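Local coordinates for protein trans-4-hydroxy-L-proline dehydratase (Clostridioides difficile 70-100-2010, PDB 6VXC) that uses a glycyl radical to dehydrate trans-4-hydroxy-L-proline to (S)-1-pyrroline-5-carboxylate in the anaerobic breakdown of hydroxyproline, at residues Ile45-Val49 and Ile134-Ile139. Residues are numbered along the deposited sequence; the frame is centred on the assembly and turned at random.
Sequences IERAV and IHKEEI
Ile45 and Ile134 meet branch to branch where the start of helix 46-58 packs against the middle of helix 129-143. The CB of Ile45 faces the partner helix, and its two branches part there. Ile45 CG2 lies 3.9 Å from Ile134 CD1, at the end of that residue's extended longer branch. On the other branch Ile45 CG1 rests against Ile134 CG2, and Ile45 CD1 goes on to the CB of His135, 4.2 Å away, with Ile139 CG1 a little farther off. A beta-branched chain suits this place because its second branch lets Ile45 meet Ile134 at two points while the longer one carries CD1 on to His135. The CG1 of Ile45 can take that course because it is turned opposite the backbone N (chi1 -156°).

Ile134 CG2 is shared, since Val49, one turn beyond Ile45, brings its CG2 to 3.6 Å from the same methyl. Farther along, Ile139 bends its longer branch (chi2 -52°) so that its CD1 comes 3.7 Å from Ala48 CB. With a single methyl, Ala48 leaves room for that approach, and the CA atoms of Ala48 and Ile139 are 6.9 Å apart. Over 135-139 the helix widens into a pi-type turn, and the N of Ile139 makes weak bonds to the O of both Ile134 and His135.

No hydrogen bond joins the two segments. His135 offers its CB to Ile45, while its NE2 bonds to the carbonyl of His109; Arg47 turns to Glu105 in a salt bridge. Across this contact, remote from the radical site, the attraction is therefore that of dispersion and the hydrophobic effect, and the fit depends on the shapes of aliphatic branches.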
loop_
_atom_site.group_PDB
_atom_site.type_symbol
_atom_site.label_atom_id
_atom_site.label_comp_id
_atom_site.label_asym_id
_atom_site.label_seq_id
_atom_site.Cartn_x
_atom_site.Cartn_y
_atom_site.Cartn_z
ATOM N N ILE A 45 -14.000 5.924 19.076
ATOM C CA ILE A 45 -14.755 4.712 19.376
ATOM C C ILE A 45 -16.178 4.747 18.830
ATOM O O ILE A 45 -16.905 3.753 18.954
ATOM C CB ILE A 45 -14.781 4.482 20.903
ATOM C CG1 ILE A 45 -15.001 3.004 21.236
ATOM C CG2 ILE A 45 -15.835 5.381 21.562
ATOM C CD1 ILE A 45 -13.857 2.101 20.795
ATOM N N GLU A 46 -16.608 5.862 18.231
ATOM C CA GLU A 46 -18.011 5.976 17.848
ATOM C C GLU A 46 -18.403 4.936 16.807
ATOM O O GLU A 46 -19.510 4.382 16.853
ATOM C CB GLU A 46 -18.311 7.373 17.321
ATOM C CG GLU A 46 -19.773 7.555 17.049
ATOM C CD GLU A 46 -20.125 8.952 16.634
ATOM O OE1 GLU A 46 -20.014 9.231 15.430
ATOM O OE2 GLU A 46 -20.500 9.766 17.500
ATOM N N ARG A 47 -17.542 4.695 15.827
ATOM C CA ARG A 47 -17.876 3.719 14.801
ATOM C C ARG A 47 -18.191 2.363 15.421
ATOM O O ARG A 47 -19.218 1.753 15.108
ATOM C CB ARG A 47 -16.728 3.577 13.802
ATOM C CG ARG A 47 -17.044 2.607 12.683
ATOM C CD ARG A 47 -15.826 2.203 11.893
ATOM N NE ARG A 47 -16.184 1.266 10.832
ATOM C CZ ARG A 47 -16.325 -0.043 10.999
ATOM N NH1 ARG A 47 -16.124 -0.595 12.191
ATOM N NH2 ARG A 47 -16.657 -0.799 9.961
ATOM N N ALA A 48 -17.328 1.891 16.323
ATOM C CA ALA A 48 -17.539 0.585 16.939
ATOM C C ALA A 48 -18.861 0.539 17.690
ATOM O O ALA A 48 -19.581 -0.460 17.625
ATOM C CB ALA A 48 -16.385 0.252 17.880
ATOM N N VAL A 49 -19.204 1.613 18.399
ATOM C CA VAL A 49 -20.483 1.645 19.103
ATOM C C VAL A 49 -21.634 1.482 18.122
ATOM O O VAL A 49 -22.526 0.657 18.320
ATOM C CB VAL A 49 -20.633 2.950 19.904
ATOM C CG1 VAL A 49 -22.048 3.053 20.454
ATOM C CG2 VAL A 49 -19.626 3.022 21.031
ATOM N N ILE A 134 -15.597 2.329 27.175
ATOM C CA ILE A 134 -16.592 1.858 26.214
ATOM C C ILE A 134 -16.105 0.589 25.524
ATOM O O ILE A 134 -16.850 -0.387 25.379
ATOM C CB ILE A 134 -16.907 2.970 25.199
ATOM C CG1 ILE A 134 -17.629 4.131 25.876
ATOM C CG2 ILE A 134 -17.693 2.445 24.008
ATOM C CD1 ILE A 134 -17.860 5.291 24.950
ATOM N N HIS A 135 -14.843 0.580 25.092
ATOM C CA HIS A 135 -14.306 -0.611 24.447
ATOM C C HIS A 135 -14.359 -1.802 25.395
ATOM O O HIS A 135 -14.720 -2.913 24.992
ATOM C CB HIS A 135 -12.868 -0.376 23.976
ATOM C CG HIS A 135 -12.307 -1.527 23.210
ATOM N ND1 HIS A 135 -12.659 -1.793 21.905
ATOM C CD2 HIS A 135 -11.477 -2.527 23.583
ATOM C CE1 HIS A 135 -12.042 -2.885 21.495
ATOM N NE2 HIS A 135 -11.314 -3.350 22.494
ATOM N N LYS A 136 -13.991 -1.585 26.660
ATOM C CA LYS A 136 -13.979 -2.673 27.624
ATOM C C LYS A 136 -15.385 -3.175 27.913
ATOM O O LYS A 136 -15.606 -4.388 28.004
ATOM C CB LYS A 136 -13.315 -2.221 28.924
ATOM C CG LYS A 136 -13.226 -3.339 29.942
ATOM C CD LYS A 136 -12.816 -2.845 31.311
ATOM C CE LYS A 136 -12.358 -4.022 32.165
ATOM N NZ LYS A 136 -12.276 -3.677 33.606
ATOM N N GLU A 137 -16.350 -2.264 28.043
ATOM C CA GLU A 137 -17.672 -2.633 28.533
ATOM C C GLU A 137 -18.676 -2.939 27.435
ATOM O O GLU A 137 -19.550 -3.789 27.631
ATOM C CB GLU A 137 -18.235 -1.519 29.411
ATOM C CG GLU A 137 -17.424 -1.232 30.647
ATOM C CD GLU A 137 -18.007 -0.098 31.467
ATOM O OE1 GLU A 137 -17.521 0.125 32.597
ATOM O OE2 GLU A 137 -18.957 0.564 30.990
ATOM N N GLU A 138 -18.592 -2.274 26.291
ATOM C CA GLU A 138 -19.557 -2.495 25.224
ATOM C C GLU A 138 -19.006 -3.303 24.057
ATOM O O GLU A 138 -19.736 -4.112 23.481
ATOM C CB GLU A 138 -20.081 -1.159 24.691
ATOM C CG GLU A 138 -20.597 -0.171 25.726
ATOM C CD GLU A 138 -21.729 -0.722 26.580
ATOM O OE1 GLU A 138 -21.770 -0.381 27.785
ATOM O OE2 GLU A 138 -22.596 -1.454 26.045
ATOM N N ILE A 139 -17.744 -3.090 23.676
ATOM C CA ILE A 139 -17.204 -3.639 22.435
ATOM C C ILE A 139 -16.674 -5.056 22.624
ATOM O O ILE A 139 -17.068 -5.969 21.895
ATOM C CB ILE A 139 -16.100 -2.728 21.858
ATOM C CG1 ILE A 139 -16.626 -1.305 21.654
ATOM C CG2 ILE A 139 -15.598 -3.289 20.528
ATOM C CD1 ILE A 139 -17.906 -1.229 20.865
#